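Local coordinates for tRNA (adenine(22)-N(1))-methyltransferase (Bacillus subtilis, PDB 6Q56), which catalyses the S-adenosyl-L-methionine-dependent methylation of N1 of adenosine 22 in tRNA, giving N1-methyladenosine, at residues 7-12 / 151-156; 141-146 / 178-183; 172-177 / 228-233. The protein carries 2 engineered substitutions. All blocks are in the same frame, centred on the assembly; numbering follows the deposited sequence.

Contact 1 of 3, residues 7-12 / 151-156. Engineered in segment 151-156: Ser152 (natural residue Cys).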
loop_
_atom_site.group_PDB
_atom_site.type_symbol
_atom_site.label_atom_id
_atom_site.label_comp_id
_atom_site.label_asym_id
_atom_site.label_seq_id
_atom_site.Cartn_x
_atom_site.Cartn_y
_atom_site.Cartn_z
ATOM N N SER A 7 3.686 -13.245 7.874
ATOM C CA SER A 7 2.280 -13.080 8.161
ATOM C C SER A 7 1.533 -13.146 6.846
ATOM O O SER A 7 2.118 -12.963 5.788
ATOM C CB SER A 7 2.022 -11.729 8.821
ATOM O OG SER A 7 2.445 -10.672 7.995
ATOM N N LYS A 8 0.239 -13.411 6.916
ATOM C CA LYS A 8 -0.584 -13.477 5.727
ATOM C C LYS A 8 -0.371 -12.205 4.933
ATOM O O LYS A 8 -0.229 -12.219 3.721
ATOM C CB LYS A 8 -2.061 -13.597 6.103
ATOM C CG LYS A 8 -2.520 -15.012 6.401
ATOM C CD LYS A 8 -3.988 -15.054 6.789
ATOM C CE LYS A 8 -4.502 -16.474 6.963
ATOM N NZ LYS A 8 -5.045 -17.044 5.699
ATOM N N ARG A 9 -0.358 -11.102 5.660
ATOM C CA ARG A 9 -0.186 -9.782 5.078
ATOM C C ARG A 9 1.070 -9.657 4.219
ATOM O O ARG A 9 0.985 -9.283 3.064
ATOM C CB ARG A 9 -0.174 -8.729 6.180
ATOM C CG ARG A 9 -0.221 -7.304 5.703
ATOM C CD ARG A 9 -0.499 -6.396 6.879
ATOM N NE ARG A 9 0.289 -6.784 8.036
ATOM C CZ ARG A 9 1.531 -6.386 8.250
ATOM N NH1 ARG A 9 2.130 -5.583 7.394
ATOM N NH2 ARG A 9 2.173 -6.786 9.326
ATOM N N LEU A 10 2.231 -9.951 4.790
ATOM C CA LEU A 10 3.481 -9.848 4.052
ATOM C C LEU A 10 3.646 -11.000 3.072
ATOM O O LEU A 10 4.324 -10.871 2.065
ATOM C CB LEU A 10 4.666 -9.763 5.005
ATOM C CG LEU A 10 4.682 -8.511 5.878
ATOM C CD1 LEU A 10 6.031 -8.325 6.546
ATOM C CD2 LEU A 10 4.327 -7.287 5.059
ATOM N N GLN A 11 3.011 -12.124 3.369
ATOM C CA GLN A 11 3.065 -13.271 2.487
ATOM C C GLN A 11 2.454 -12.827 1.179
ATOM O O GLN A 11 2.991 -13.074 0.108
ATOM C CB GLN A 11 2.277 -14.439 3.061
ATOM C CG GLN A 11 2.442 -15.721 2.274
ATOM C CD GLN A 11 3.891 -16.096 2.116
ATOM O OE1 GLN A 11 4.634 -16.139 3.087
ATOM N NE2 GLN A 11 4.304 -16.367 0.887
ATOM N N THR A 12 1.316 -12.160 1.298
ATOM C CA THR A 12 0.586 -11.642 0.159
ATOM C C THR A 12 1.470 -10.704 -0.640
ATOM O O THR A 12 1.516 -10.783 -1.855
ATOM C CB THR A 12 -0.692 -10.907 0.603
ATOM O OG1 THR A 12 -1.632 -11.853 1.116
ATOM C CG2 THR A 12 -1.328 -10.166 -0.553
ATOM N N LYS A 151 -8.155 -7.866 11.533
ATOM C CA LYS A 151 -7.780 -6.606 10.940
ATOM C C LYS A 151 -7.712 -6.768 9.437
ATOM O O LYS A 151 -7.154 -7.732 8.942
ATOM C CB LYS A 151 -6.429 -6.150 11.478
ATOM C CG LYS A 151 -5.914 -4.886 10.821
ATOM C CD LYS A 151 -4.399 -4.765 10.912
ATOM C CE LYS A 151 -3.673 -5.932 10.258
ATOM N NZ LYS A 151 -3.803 -5.962 8.782
ATOM N N SER A 152 -8.295 -5.820 8.718
ATOM C CA SER A 152 -8.296 -5.873 7.270
ATOM C C SER A 152 -7.076 -5.140 6.740
ATOM O O SER A 152 -6.654 -4.132 7.290
ATOM C CB SER A 152 -9.574 -5.271 6.707
ATOM O OG SER A 152 -9.581 -3.873 6.852
ATOM N N TYR A 153 -6.507 -5.659 5.667
ATOM C CA TYR A 153 -5.337 -5.053 5.082
ATOM C C TYR A 153 -5.434 -5.141 3.579
ATOM O O TYR A 153 -5.885 -6.135 3.037
ATOM C CB TYR A 153 -4.070 -5.740 5.583
ATOM C CG TYR A 153 -3.934 -7.171 5.134
ATOM C CD1 TYR A 153 -3.369 -7.481 3.909
ATOM C CD2 TYR A 153 -4.371 -8.215 5.931
ATOM C CE1 TYR A 153 -3.246 -8.789 3.493
ATOM C CE2 TYR A 153 -4.251 -9.528 5.521
ATOM C CZ TYR A 153 -3.690 -9.806 4.303
ATOM O OH TYR A 153 -3.567 -11.100 3.895
ATOM N N GLU A 154 -5.014 -4.075 2.919
ATOM C CA GLU A 154 -5.040 -4.007 1.479
ATOM C C GLU A 154 -3.634 -4.057 0.921
ATOM O O GLU A 154 -2.687 -3.636 1.566
ATOM C CB GLU A 154 -5.696 -2.714 1.034
ATOM C CG GLU A 154 -7.186 -2.661 1.255
ATOM C CD GLU A 154 -7.687 -1.246 1.394
ATOM O OE1 GLU A 154 -6.969 -0.430 1.988
ATOM O OE2 GLU A 154 -8.791 -0.957 0.917
ATOM N N VAL A 155 -3.516 -4.570 -0.292
ATOM C CA VAL A 155 -2.240 -4.662 -0.971
ATOM C C VAL A 155 -2.448 -4.218 -2.407
ATOM O O VAL A 155 -3.245 -4.790 -3.134
ATOM C CB VAL A 155 -1.668 -6.086 -0.935
ATOM C CG1 VAL A 155 -0.400 -6.169 -1.761
ATOM C CG2 VAL A 155 -1.389 -6.503 0.491
ATOM N N LEU A 156 -1.728 -3.179 -2.798
ATOM C CA LEU A 156 -1.837 -2.634 -4.137
ATOM C C LEU A 156 -0.597 -2.945 -4.945
ATOM O O LEU A 156 0.517 -2.807 -4.469
ATOM C CB LEU A 156 -2.054 -1.125 -4.079
ATOM C CG LEU A 156 -3.437 -0.653 -3.644
ATOM C CD1 LEU A 156 -3.801 -1.182 -2.270
ATOM C CD2 LEU A 156 -3.508 0.857 -3.673
#
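Arg9 lies across one face of the Tyr153 ring, and its backbone does part of the work: Arg9 CA stands over the ring in a CH-pi contact, 3.9 Å from the centroid and displaced toward the rim. The aliphatic chain continues over the same ring, with Arg9 CG 3.6 Å from Tyr153 CD1 and the CD methylene near Tyr153 CB. Beyond it the guanidinium plane stands nearly upright to the ring, 82° apart, turned by a bend at chi3 (43°). NH1 then hydrogen-bonds to Gln121 OE1 on strand 117-122, which holds the polar end. Lys151 NZ comes within 4.2 Å of Arg9 NE, two like charges whose proximity probably costs some energy. At the far end of the ring, Tyr153 OH sits 3.5 Å from Thr12 OG1, which approaches near the ring plane. The Thr12 hydroxyl donates a hydrogen bond to Lys8 O, 3.0 Å from Thr12 OG1, and Thr12 N reaches the same carbonyl from the other face of its plane. Thr12 CG2 lies anti to the backbone N, which turns it to Val155 CG2 at 3.8 Å. Farther out, Ser7 OG caps the helix by accepting from Leu10 N, while Glu148 takes the amides of Lys8 and Arg9. Segment 8-12 runs within 10° of strand segment 151-156, an N-terminal helix covering one face at the antiparallel end of the Rossmann-like methyltransferase sheet.

Contact 2 of 3, residues 141-146 / 178-183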
loop_
_atom_site.group_PDB
_atom_site.type_symbol
_atom_site.label_atom_id
_atom_site.label_comp_id
_atom_site.label_asym_id
_atom_site.label_seq_id
_atom_site.Cartn_x
_atom_site.Cartn_y
_atom_site.Cartn_z
ATOM N N ILE A 141 -2.142 -3.154 -11.442
ATOM C CA ILE A 141 -2.302 -4.420 -12.125
ATOM C C ILE A 141 -3.039 -5.430 -11.268
ATOM O O ILE A 141 -3.505 -6.437 -11.770
ATOM C CB ILE A 141 -0.967 -4.981 -12.618
ATOM C CG1 ILE A 141 -0.004 -5.202 -11.459
ATOM C CG2 ILE A 141 -0.364 -4.032 -13.632
ATOM C CD1 ILE A 141 1.309 -5.801 -11.893
ATOM N N ASP A 142 -3.153 -5.153 -9.978
ATOM C CA ASP A 142 -3.883 -6.038 -9.082
ATOM C C ASP A 142 -4.009 -5.450 -7.695
ATOM O O ASP A 142 -3.218 -4.619 -7.277
ATOM C CB ASP A 142 -3.253 -7.426 -8.998
ATOM C CG ASP A 142 -4.229 -8.482 -8.479
ATOM O OD1 ASP A 142 -5.431 -8.191 -8.367
ATOM O OD2 ASP A 142 -3.798 -9.604 -8.186
ATOM N N GLU A 143 -5.029 -5.915 -6.996
ATOM C CA GLU A 143 -5.319 -5.502 -5.645
ATOM C C GLU A 143 -5.891 -6.676 -4.897
ATOM O O GLU A 143 -6.593 -7.496 -5.466
ATOM C CB GLU A 143 -6.393 -4.427 -5.618
ATOM C CG GLU A 143 -6.023 -3.077 -6.177
ATOM C CD GLU A 143 -7.184 -2.111 -6.092
ATOM O OE1 GLU A 143 -8.298 -2.483 -6.492
ATOM O OE2 GLU A 143 -6.981 -0.990 -5.618
ATOM N N VAL A 144 -5.604 -6.744 -3.613
ATOM C CA VAL A 144 -6.150 -7.783 -2.775
ATOM C C VAL A 144 -6.509 -7.158 -1.443
ATOM O O VAL A 144 -5.835 -6.257 -0.970
ATOM C CB VAL A 144 -5.177 -8.958 -2.547
ATOM C CG1 VAL A 144 -3.875 -8.478 -1.960
ATOM C CG2 VAL A 144 -5.792 -9.976 -1.612
ATOM N N ILE A 145 -7.584 -7.635 -0.846
ATOM C CA ILE A 145 -7.980 -7.162 0.460
ATOM C C ILE A 145 -8.301 -8.400 1.256
ATOM O O ILE A 145 -9.133 -9.206 0.866
ATOM C CB ILE A 145 -9.170 -6.196 0.469
ATOM C CG1 ILE A 145 -9.360 -5.673 1.893
ATOM C CG2 ILE A 145 -10.427 -6.886 -0.013
ATOM C CD1 ILE A 145 -10.315 -4.517 2.035
ATOM N N LEU A 146 -7.612 -8.548 2.370
ATOM C CA LEU A 146 -7.790 -9.691 3.226
ATOM C C LEU A 146 -7.781 -9.232 4.658
ATOM O O LEU A 146 -7.473 -8.088 4.941
ATOM C CB LEU A 146 -6.636 -10.662 3.010
ATOM C CG LEU A 146 -6.457 -11.142 1.575
ATOM C CD1 LEU A 146 -5.056 -11.671 1.341
ATOM C CD2 LEU A 146 -7.493 -12.192 1.221
ATOM N N VAL A 178 -12.000 2.903 -2.829
ATOM C CA VAL A 178 -12.162 1.528 -2.403
ATOM C C VAL A 178 -11.331 0.517 -3.167
ATOM O O VAL A 178 -11.156 -0.599 -2.713
ATOM C CB VAL A 178 -13.642 1.121 -2.464
ATOM C CG1 VAL A 178 -14.475 2.083 -1.641
ATOM C CG2 VAL A 178 -14.140 1.095 -3.892
ATOM N N GLY A 179 -10.813 0.903 -4.320
ATOM C CA GLY A 179 -10.019 -0.007 -5.112
ATOM C C GLY A 179 -10.806 -0.515 -6.297
ATOM O O GLY A 179 -11.835 -1.160 -6.145
ATOM N N PRO A 180 -10.328 -0.225 -7.498
ATOM C CA PRO A 180 -11.024 -0.670 -8.705
ATOM C C PRO A 180 -11.151 -2.184 -8.791
ATOM O O PRO A 180 -12.217 -2.682 -9.098
ATOM C CB PRO A 180 -10.155 -0.132 -9.839
ATOM C CG PRO A 180 -8.838 0.166 -9.233
ATOM C CD PRO A 180 -9.080 0.489 -7.804
ATOM N N PHE A 181 -10.070 -2.902 -8.526
ATOM C CA PHE A 181 -10.096 -4.351 -8.574
ATOM C C PHE A 181 -10.932 -4.856 -7.420
ATOM O O PHE A 181 -11.771 -5.725 -7.583
ATOM C CB PHE A 181 -8.689 -4.928 -8.468
ATOM C CG PHE A 181 -7.871 -4.764 -9.711
ATOM C CD1 PHE A 181 -7.957 -5.683 -10.729
ATOM C CD2 PHE A 181 -7.014 -3.697 -9.854
ATOM C CE1 PHE A 181 -7.206 -5.539 -11.875
ATOM C CE2 PHE A 181 -6.262 -3.547 -10.995
ATOM C CZ PHE A 181 -6.359 -4.466 -12.009
ATOM N N LEU A 182 -10.688 -4.296 -6.246
ATOM C CA LEU A 182 -11.411 -4.696 -5.054
ATOM C C LEU A 182 -12.904 -4.533 -5.259
ATOM O O LEU A 182 -13.685 -5.382 -4.866
ATOM C CB LEU A 182 -10.932 -3.895 -3.851
ATOM C CG LEU A 182 -9.447 -4.092 -3.577
ATOM C CD1 LEU A 182 -8.990 -3.300 -2.371
ATOM C CD2 LEU A 182 -9.120 -5.566 -3.422
ATOM N N ALA A 183 -13.284 -3.430 -5.882
ATOM C CA ALA A 183 -14.684 -3.135 -6.142
ATOM C C ALA A 183 -15.339 -4.205 -7.004
ATOM O O ALA A 183 -16.456 -4.598 -6.744
ATOM C CB ALA A 183 -14.829 -1.774 -6.795
#
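Glu143 OE1 receives two consecutive amides from the first turn of helix 180-185. Leu182 N gives the better bond, 3.0 Å to Glu143 OE1 at 162° and nearly in line with the C-O bond; Phe181 N, at 2.7 Å from the same oxygen, is bent to 126° and weak. OE2 forms a salt bridge with Arg130, so both oxygens are engaged, and the helix N-terminus probably helps stabilise the negative charge. Replacing Glu143 by alanine would remove the carboxylate and is likely to leave the Leu182 amide and the Arg130 guanidinium without their acceptor and open a gap beside Pro180. The carboxylate lies against the Pro180 CD methylene and Gly179, whose positive phi and closeness to OE1 would make a side chain clash. With CG anti to its carbonyl carbon (chi1 -74°), Phe181 sets one face of its ring against Asp142 CA, 4.0 Å from the centroid in a CH-pi contact, while Glu143 OE1 lies at the ring edge. Leu182 CD2 packs on Ile145 CG2 at 3.9 Å. Ile141 and Asp142 form a classic beta bulge opposite Val157 of strand 151-159. Helix 180-185 covers one face of edge strand 139-148, helix 188-210 continues the cover at Ile145 and Leu182, and helix 8-14 meets Leu146 and Val144, the latter directed away from segment 178-183.

Contact 3 of 3, residues 172-177 / 228-233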
loop_
_atom_site.group_PDB
_atom_site.type_symbol
_atom_site.label_atom_id
_atom_site.label_comp_id
_atom_site.label_asym_id
_atom_site.label_seq_id
_atom_site.Cartn_x
_atom_site.Cartn_y
_atom_site.Cartn_z
ATOM N N LEU A 172 -13.411 7.253 -11.135
ATOM C CA LEU A 172 -12.109 7.447 -10.536
ATOM C C LEU A 172 -12.310 7.704 -9.063
ATOM O O LEU A 172 -11.594 7.193 -8.221
ATOM C CB LEU A 172 -11.395 8.635 -11.158
ATOM C CG LEU A 172 -10.772 8.391 -12.520
ATOM C CD1 LEU A 172 -9.881 9.552 -12.902
ATOM C CD2 LEU A 172 -9.990 7.097 -12.497
ATOM N N SER A 173 -13.312 8.515 -8.778
ATOM C CA SER A 173 -13.641 8.887 -7.420
ATOM C C SER A 173 -13.778 7.672 -6.518
ATOM O O SER A 173 -13.104 7.569 -5.507
ATOM C CB SER A 173 -14.923 9.708 -7.394
ATOM O OG SER A 173 -15.265 10.041 -6.079
ATOM N N ALA A 174 -14.657 6.756 -6.886
ATOM C CA ALA A 174 -14.874 5.557 -6.091
ATOM C C ALA A 174 -13.710 4.586 -6.204
ATOM O O ALA A 174 -13.196 4.106 -5.209
ATOM C CB ALA A 174 -16.162 4.881 -6.508
ATOM N N GLY A 175 -13.307 4.295 -7.427
ATOM C CA GLY A 175 -12.216 3.377 -7.660
ATOM C C GLY A 175 -11.012 3.685 -6.804
ATOM O O GLY A 175 -10.440 2.807 -6.182
ATOM N N MET A 176 -10.638 4.953 -6.766
ATOM C CA MET A 176 -9.483 5.380 -6.002
ATOM C C MET A 176 -9.648 5.203 -4.506
ATOM O O MET A 176 -8.680 4.983 -3.796
ATOM C CB MET A 176 -9.165 6.837 -6.304
ATOM C CG MET A 176 -8.696 7.067 -7.719
ATOM S SD MET A 176 -7.891 8.652 -7.877
ATOM C CE MET A 176 -7.395 8.587 -9.588
ATOM N N LEU A 177 -10.880 5.293 -4.033
ATOM C CA LEU A 177 -11.144 5.158 -2.615
ATOM C C LEU A 177 -11.220 3.718 -2.146
ATOM O O LEU A 177 -10.594 3.354 -1.172
ATOM C CB LEU A 177 -12.443 5.862 -2.248
ATOM C CG LEU A 177 -12.816 5.713 -0.780
ATOM C CD1 LEU A 177 -11.826 6.447 0.100
ATOM C CD2 LEU A 177 -14.224 6.201 -0.530
ATOM N N MET A 228 -21.051 9.097 1.284
ATOM C CA MET A 228 -22.090 8.097 1.473
ATOM C C MET A 228 -22.600 7.572 0.143
ATOM O O MET A 228 -22.677 6.375 -0.058
ATOM C CB MET A 228 -23.246 8.661 2.297
ATOM C CG MET A 228 -22.909 8.866 3.760
ATOM S SD MET A 228 -24.121 9.857 4.641
ATOM C CE MET A 228 -25.614 8.967 4.254
ATOM N N GLU A 229 -22.953 8.468 -0.764
ATOM C CA GLU A 229 -23.460 8.052 -2.060
ATOM C C GLU A 229 -22.423 7.208 -2.769
ATOM O O GLU A 229 -22.739 6.187 -3.364
ATOM C CB GLU A 229 -23.829 9.258 -2.920
ATOM C CG GLU A 229 -24.059 8.929 -4.383
ATOM C CD GLU A 229 -25.217 7.983 -4.609
ATOM O OE1 GLU A 229 -26.149 7.965 -3.789
ATOM O OE2 GLU A 229 -25.194 7.263 -5.617
ATOM N N LEU A 230 -21.181 7.656 -2.688
ATOM C CA LEU A 230 -20.060 6.963 -3.307
ATOM C C LEU A 230 -19.976 5.532 -2.811
ATOM O O LEU A 230 -19.894 4.591 -3.594
ATOM C CB LEU A 230 -18.757 7.687 -2.989
ATOM C CG LEU A 230 -17.571 7.332 -3.865
ATOM C CD1 LEU A 230 -16.468 8.353 -3.686
ATOM C CD2 LEU A 230 -17.074 5.936 -3.545
ATOM N N LEU A 231 -19.997 5.376 -1.498
ATOM C CA LEU A 231 -19.926 4.062 -0.897
ATOM C C LEU A 231 -21.165 3.252 -1.244
ATOM O O LEU A 231 -21.087 2.060 -1.490
ATOM C CB LEU A 231 -19.767 4.171 0.615
ATOM C CG LEU A 231 -18.418 4.724 1.055
ATOM C CD1 LEU A 231 -18.334 4.788 2.566
ATOM C CD2 LEU A 231 -17.290 3.892 0.475
ATOM N N LYS A 232 -22.311 3.909 -1.274
ATOM C CA LYS A 232 -23.547 3.229 -1.594
ATOM C C LYS A 232 -23.469 2.601 -2.980
ATOM O O LYS A 232 -23.984 1.522 -3.203
ATOM C CB LYS A 232 -24.730 4.189 -1.511
ATOM C CG LYS A 232 -26.066 3.524 -1.762
ATOM C CD LYS A 232 -27.222 4.500 -1.662
ATOM C CE LYS A 232 -28.486 3.897 -2.255
ATOM N NZ LYS A 232 -29.708 4.673 -1.922
ATOM N N GLU A 233 -22.808 3.284 -3.901
ATOM C CA GLU A 233 -22.666 2.801 -5.267
ATOM C C GLU A 233 -21.712 1.617 -5.389
ATOM O O GLU A 233 -21.742 0.898 -6.377
ATOM C CB GLU A 233 -22.201 3.938 -6.185
ATOM C CG GLU A 233 -23.194 5.082 -6.322
ATOM C CD GLU A 233 -22.641 6.264 -7.099
ATOM O OE1 GLU A 233 -21.460 6.232 -7.495
ATOM O OE2 GLU A 233 -23.392 7.233 -7.315
#
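Leu230 drives its forked end against the 172-177 helix, one methyl on Ala174 and the other on Ser173. The tight spot is Leu230 CD2 on Ala174 CB, 3.3 Å apart and closer than ordinary van der Waals contact. The same methyl also lies over Ala174 CA, so the small alanine lets the leucine come right up to the backbone, and the nearest CA atoms, those of Ala174 and Leu230, are 6.1 Å apart. Leu230 reaches this position with CG anti to its own N (chi1 -163°); CD1 alone continues the extended chain, toward Ser173, while CD2 branches off onto Ala174. Leu177, one turn beyond Ala174, packs more loosely. Its CD2 approaches Leu231 CD2 at 4.0 Å, the two side chains crossing at about a right angle, and touches Leu230 CD2 at 4.2 Å. Val127 and Trp194 extend this buried side, against Leu177 and Leu231 respectively.

Ser173 forms the solvent-exposed margin, which buries little area although the approach there is close: Ser173 OG meets the Leu230 CD1 methyl at 3.2 Å, a polar atom set against a carbon. The 172-177 and 228-233 segments cross at -77°, their axes 9.9 Å apart, which limits the interface to a short patch around Ala174 and Leu230. Ala174, Leu177, Leu230 and Leu231 meet through carbon alone; the contact therefore joins helix 172-178 to the C-terminal helix 215-234 by apolar burial and shape fit, with neither charge pairing nor hydrogen bonding between the two segments.

In the fold
Contacts 1 and 2 are built on neighbouring antiparallel strands, with centres 12 Å apart. Backbone pairing joins them, Tyr153 N lying 2.7 Å from Leu146 O, and Thr12 of contact 1 also packs on Val144 of contact 2. Helices 8-14 and 180-185 lie against opposite faces of this end of the sheet. Contact 3 carries the structure outward to the C-terminal helices: its centre is 13 Å from that of contact 2, where Pro180 CD meets Gly175 O at 3.1 Å, but 22 Å from that of contact 1. Arg130 links contacts 2 and 3, binding Glu143 and the carbonyl of Met176. The bound nickel ion, held by His125 and His128, lies about 9 Å from the Leu177 side chain.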